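Local structure of alpha-galactosidase (Lactobacillus brevis, 3MI6) at residues D[315-320]-D[324-329]. The protein probably hydrolyses terminal, non-reducing alpha-D-galactose residues from alpha-galactosides, as a member of glycoside hydrolase family 36. Residues are numbered along the deposited sequence; the frame is centred on the assembly and turned at random.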
ATOM      1  N   PHE D 315      -4.440  29.478 -18.728  1.00 33.03           N
ATOM      2  CA  PHE D 315      -5.175  30.506 -18.039  1.00 35.83           C
ATOM      3  C   PHE D 315      -4.219  31.574 -17.511  1.00 36.31           C
ATOM      4  O   PHE D 315      -4.495  32.770 -17.650  1.00 36.34           O
ATOM      5  CB  PHE D 315      -6.019  29.925 -16.912  1.00 39.06           C
ATOM      6  CG  PHE D 315      -6.549  30.964 -15.963  1.00 36.85           C
ATOM      7  CD1 PHE D 315      -7.714  31.652 -16.252  1.00 36.02           C
ATOM      8  CD2 PHE D 315      -5.868  31.259 -14.790  1.00 33.97           C
ATOM      9  CE1 PHE D 315      -8.207  32.614 -15.390  1.00 34.95           C
ATOM     10  CE2 PHE D 315      -6.349  32.217 -13.918  1.00 37.34           C
ATOM     11  CZ  PHE D 315      -7.531  32.902 -14.221  1.00 36.96           C
ATOM     12  N   TYR D 316      -3.094  31.153 -16.927  1.00 35.49           N
ATOM     13  CA  TYR D 316      -2.152  32.114 -16.338  1.00 34.51           C
ATOM     14  C   TYR D 316      -1.509  32.990 -17.410  1.00 35.65           C
ATOM     15  O   TYR D 316      -1.280  34.173 -17.193  1.00 36.51           O
ATOM     16  CB  TYR D 316      -1.060  31.440 -15.495  1.00 31.79           C
ATOM     17  CG  TYR D 316      -1.539  30.606 -14.325  1.00 31.86           C
ATOM     18  CD1 TYR D 316      -2.551  31.057 -13.483  1.00 30.46           C
ATOM     19  CD2 TYR D 316      -0.939  29.375 -14.033  1.00 29.78           C
ATOM     20  CE1 TYR D 316      -2.981  30.289 -12.402  1.00 31.26           C
ATOM     21  CE2 TYR D 316      -1.359  28.604 -12.966  1.00 28.80           C
ATOM     22  CZ  TYR D 316      -2.382  29.060 -12.150  1.00 33.12           C
ATOM     23  OH  TYR D 316      -2.807  28.284 -11.085  1.00 34.42           O
ATOM     24  N   GLN D 317      -1.226  32.398 -18.565  1.00 35.82           N
ATOM     25  CA  GLN D 317      -0.495  33.085 -19.618  1.00 36.26           C
ATOM     26  C   GLN D 317      -1.361  34.132 -20.300  1.00 39.29           C
ATOM     27  O   GLN D 317      -0.855  35.124 -20.814  1.00 42.29           O
ATOM     28  CB  GLN D 317       0.017  32.082 -20.659  1.00 35.80           C
ATOM     29  CG  GLN D 317       0.819  32.719 -21.795  1.00 40.69           C
ATOM     30  CD  GLN D 317       1.145  31.739 -22.923  1.00 45.51           C
ATOM     31  OE1 GLN D 317       0.274  31.371 -23.727  1.00 44.43           O
ATOM     32  NE2 GLN D 317       2.408  31.322 -22.994  1.00 41.26           N
ATOM     33  N   GLN D 318      -2.667  33.907 -20.321  1.00 37.79           N
ATOM     34  CA  GLN D 318      -3.562  34.827 -20.994  1.00 38.21           C
ATOM     35  C   GLN D 318      -4.191  35.831 -20.026  1.00 42.42           C
ATOM     36  O   GLN D 318      -4.522  36.949 -20.419  1.00 45.57           O
ATOM     37  CB  GLN D 318      -4.655  34.057 -21.743  1.00 39.84           C
ATOM     38  CG  GLN D 318      -5.600  34.950 -22.536  1.00 43.01           C
ATOM     39  CD  GLN D 318      -6.576  34.173 -23.403  1.00 49.80           C
ATOM     40  OE1 GLN D 318      -7.486  34.753 -24.013  1.00 48.64           O
ATOM     41  NE2 GLN D 318      -6.397  32.849 -23.460  1.00 51.24           N
ATOM     42  N   HIS D 319      -4.326  35.443 -18.759  1.00 40.70           N
ATOM     43  CA  HIS D 319      -5.166  36.186 -17.826  1.00 38.07           C
ATOM     44  C   HIS D 319      -4.549  36.502 -16.454  1.00 39.46           C
ATOM     45  O   HIS D 319      -5.276  36.808 -15.506  1.00 37.08           O
ATOM     46  CB  HIS D 319      -6.462  35.422 -17.599  1.00 39.62           C
ATOM     47  CG  HIS D 319      -7.280  35.229 -18.832  1.00 41.14           C
ATOM     48  ND1 HIS D 319      -7.853  36.277 -19.515  1.00 41.76           N
ATOM     49  CD2 HIS D 319      -7.654  34.103 -19.484  1.00 42.29           C
ATOM     50  CE1 HIS D 319      -8.534  35.806 -20.543  1.00 45.96           C
ATOM     51  NE2 HIS D 319      -8.425  34.489 -20.550  1.00 44.45           N
ATOM     52  N   LEU D 320      -3.224  36.428 -16.337  1.00 40.26           N
ATOM     53  CA  LEU D 320      -2.580  36.725 -15.064  1.00 35.92           C
ATOM     54  C   LEU D 320      -1.202  37.336 -15.249  1.00 36.60           C
ATOM     55  O   LEU D 320      -0.874  38.338 -14.633  1.00 38.57           O
ATOM     56  CB  LEU D 320      -2.496  35.475 -14.174  1.00 34.64           C
ATOM     57  CG  LEU D 320      -1.741  35.656 -12.846  1.00 36.80           C
ATOM     58  CD1 LEU D 320      -2.531  36.533 -11.898  1.00 35.16           C
ATOM     59  CD2 LEU D 320      -1.419  34.332 -12.161  1.00 36.42           C
ATOM     60  N   ARG D 324       3.163  42.223 -20.901  1.00 38.78           N
ATOM     61  CA  ARG D 324       4.353  42.722 -21.554  1.00 37.74           C
ATOM     62  C   ARG D 324       5.352  41.593 -21.793  1.00 38.70           C
ATOM     63  O   ARG D 324       6.233  41.707 -22.646  1.00 39.20           O
ATOM     64  CB  ARG D 324       4.978  43.822 -20.689  1.00 36.53           C
ATOM     65  CG  ARG D 324       6.296  44.346 -21.183  1.00 37.79           C
ATOM     66  CD  ARG D 324       6.151  44.963 -22.567  1.00 40.35           C
ATOM     67  NE  ARG D 324       7.455  45.344 -23.103  1.00 43.46           N
ATOM     68  CZ  ARG D 324       8.219  44.540 -23.837  1.00 41.63           C
ATOM     69  NH1 ARG D 324       7.806  43.312 -24.142  1.00 38.60           N
ATOM     70  NH2 ARG D 324       9.396  44.967 -24.264  1.00 38.28           N
ATOM     71  N   PHE D 325       5.234  40.509 -21.032  1.00 37.69           N
ATOM     72  CA  PHE D 325       6.213  39.432 -21.147  1.00 38.70           C
ATOM     73  C   PHE D 325       5.589  38.047 -21.217  1.00 37.25           C
ATOM     74  O   PHE D 325       6.280  37.076 -21.470  1.00 37.52           O
ATOM     75  CB  PHE D 325       7.266  39.500 -20.031  1.00 37.25           C
ATOM     76  CG  PHE D 325       8.154  40.711 -20.099  1.00 34.66           C
ATOM     77  CD1 PHE D 325       7.942  41.795 -19.256  1.00 36.42           C
ATOM     78  CD2 PHE D 325       9.198  40.767 -21.001  1.00 38.18           C
ATOM     79  CE1 PHE D 325       8.743  42.912 -19.319  1.00 38.15           C
ATOM     80  CE2 PHE D 325      10.022  41.889 -21.068  1.00 39.49           C
ATOM     81  CZ  PHE D 325       9.793  42.962 -20.221  1.00 40.09           C
ATOM     82  N   ALA D 326       4.279  37.972 -21.028  1.00 37.74           N
ATOM     83  CA  ALA D 326       3.556  36.710 -21.061  1.00 35.21           C
ATOM     84  C   ALA D 326       3.964  35.805 -22.218  1.00 39.67           C
ATOM     85  O   ALA D 326       4.086  34.583 -22.039  1.00 42.71           O
ATOM     86  CB  ALA D 326       2.071  36.971 -21.130  1.00 38.28           C
ATOM     87  N   HIS D 327       4.142  36.399 -23.400  1.00 37.67           N
ATOM     88  CA  HIS D 327       4.426  35.657 -24.636  1.00 36.36           C
ATOM     89  C   HIS D 327       5.785  35.979 -25.264  1.00 36.28           C
ATOM     90  O   HIS D 327       6.155  35.412 -26.294  1.00 35.18           O
ATOM     91  CB  HIS D 327       3.350  35.923 -25.683  1.00 35.47           C
ATOM     92  CG  HIS D 327       1.964  35.619 -25.223  1.00 39.82           C
ATOM     93  ND1 HIS D 327       1.252  36.463 -24.396  1.00 45.53           N
ATOM     94  CD2 HIS D 327       1.144  34.578 -25.494  1.00 42.54           C
ATOM     95  CE1 HIS D 327       0.056  35.951 -24.169  1.00 44.55           C
ATOM     96  NE2 HIS D 327      -0.035  34.808 -24.828  1.00 46.77           N
ATOM     97  N   GLU D 328       6.530  36.889 -24.656  1.00 37.92           N
ATOM     98  CA  GLU D 328       7.816  37.273 -25.219  1.00 40.76           C
ATOM     99  C   GLU D 328       8.925  36.292 -24.825  1.00 38.56           C
ATOM    100  O   GLU D 328       9.110  35.976 -23.657  1.00 40.94           O
ATOM    101  CB  GLU D 328       8.185  38.713 -24.836  1.00 39.43           C
ATOM    102  CG  GLU D 328       9.402  39.250 -25.596  1.00 38.82           C
ATOM    103  CD  GLU D 328       9.745  40.701 -25.252  1.00 43.07           C
ATOM    104  OE1 GLU D 328      10.495  40.927 -24.272  1.00 42.25           O
ATOM    105  OE2 GLU D 328       9.275  41.613 -25.973  1.00 43.63           O
ATOM    106  N   GLU D 329       9.649  35.799 -25.813  1.00 37.27           N
ATOM    107  CA  GLU D 329      10.790  34.955 -25.532  1.00 37.43           C
ATOM    108  C   GLU D 329      11.728  35.658 -24.563  1.00 36.16           C
ATOM    109  O   GLU D 329      12.043  36.838 -24.716  1.00 38.90           O
ATOM    110  CB  GLU D 329      11.507  34.563 -26.831  1.00 37.42           C
ATOM    111  CG  GLU D 329      10.659  33.650 -27.718  1.00 38.53           C
ATOM    112  CD  GLU D 329      11.343  33.226 -29.004  1.00 40.18           C
ATOM    113  OE1 GLU D 329      12.590  33.240 -29.082  1.00 42.57           O
ATOM    114  OE2 GLU D 329      10.618  32.867 -29.951  1.00 42.08           O
TER
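Q317, near the C-terminal end of helix 305-319, lays its side chain across the imidazole of H327 in the loop that follows. Its CG methylene makes a CH-pi contact over one face of the ring, with CG 4.1 Å from the H327 ring centroid and shifted toward the rim on the side of NE2; CD and OE1 continue past the NE2-CD2 side. Having CG anti to the backbone N (chi1 -179°) and the chain extended beyond it sends the amide outward from the helix to pass over H327. There the amide plane is turned 39° from the ring plane, so the two flat groups slant past one another instead of stacking, and Q317 OE1 comes no closer than 3.6 Å to H327 NE2. On the amide's other branch, Q317 NE2 is 3.8 Å from A326 O. The backbone takes part too: Q317 O lies 3.5 Å from A326 CB, whose methyl points at the helix, and 3.6 Å from H327 CE1. These are van der Waals contacts, at the point where the CA atoms of Q317 and A326 come within 5.6 Å. With an alanine here the imidazole would probably lose the methylene over that face and be freer to turn. Within the loop, R324 NH1 reaches E328 OE2 at 2.9 Å in a salt bridge whose hydrogen bond is nearly straight (170°), closing the loop across residues 325-327 together with the backbone bond from E328 N to F325 O. The contact lies where helix 305-319 leads toward strand 333-335, the first of the TIM barrel; F635 of helix 630-635 touches Q317, while F315 packs on strand 159-167 of the N-terminal beta domain.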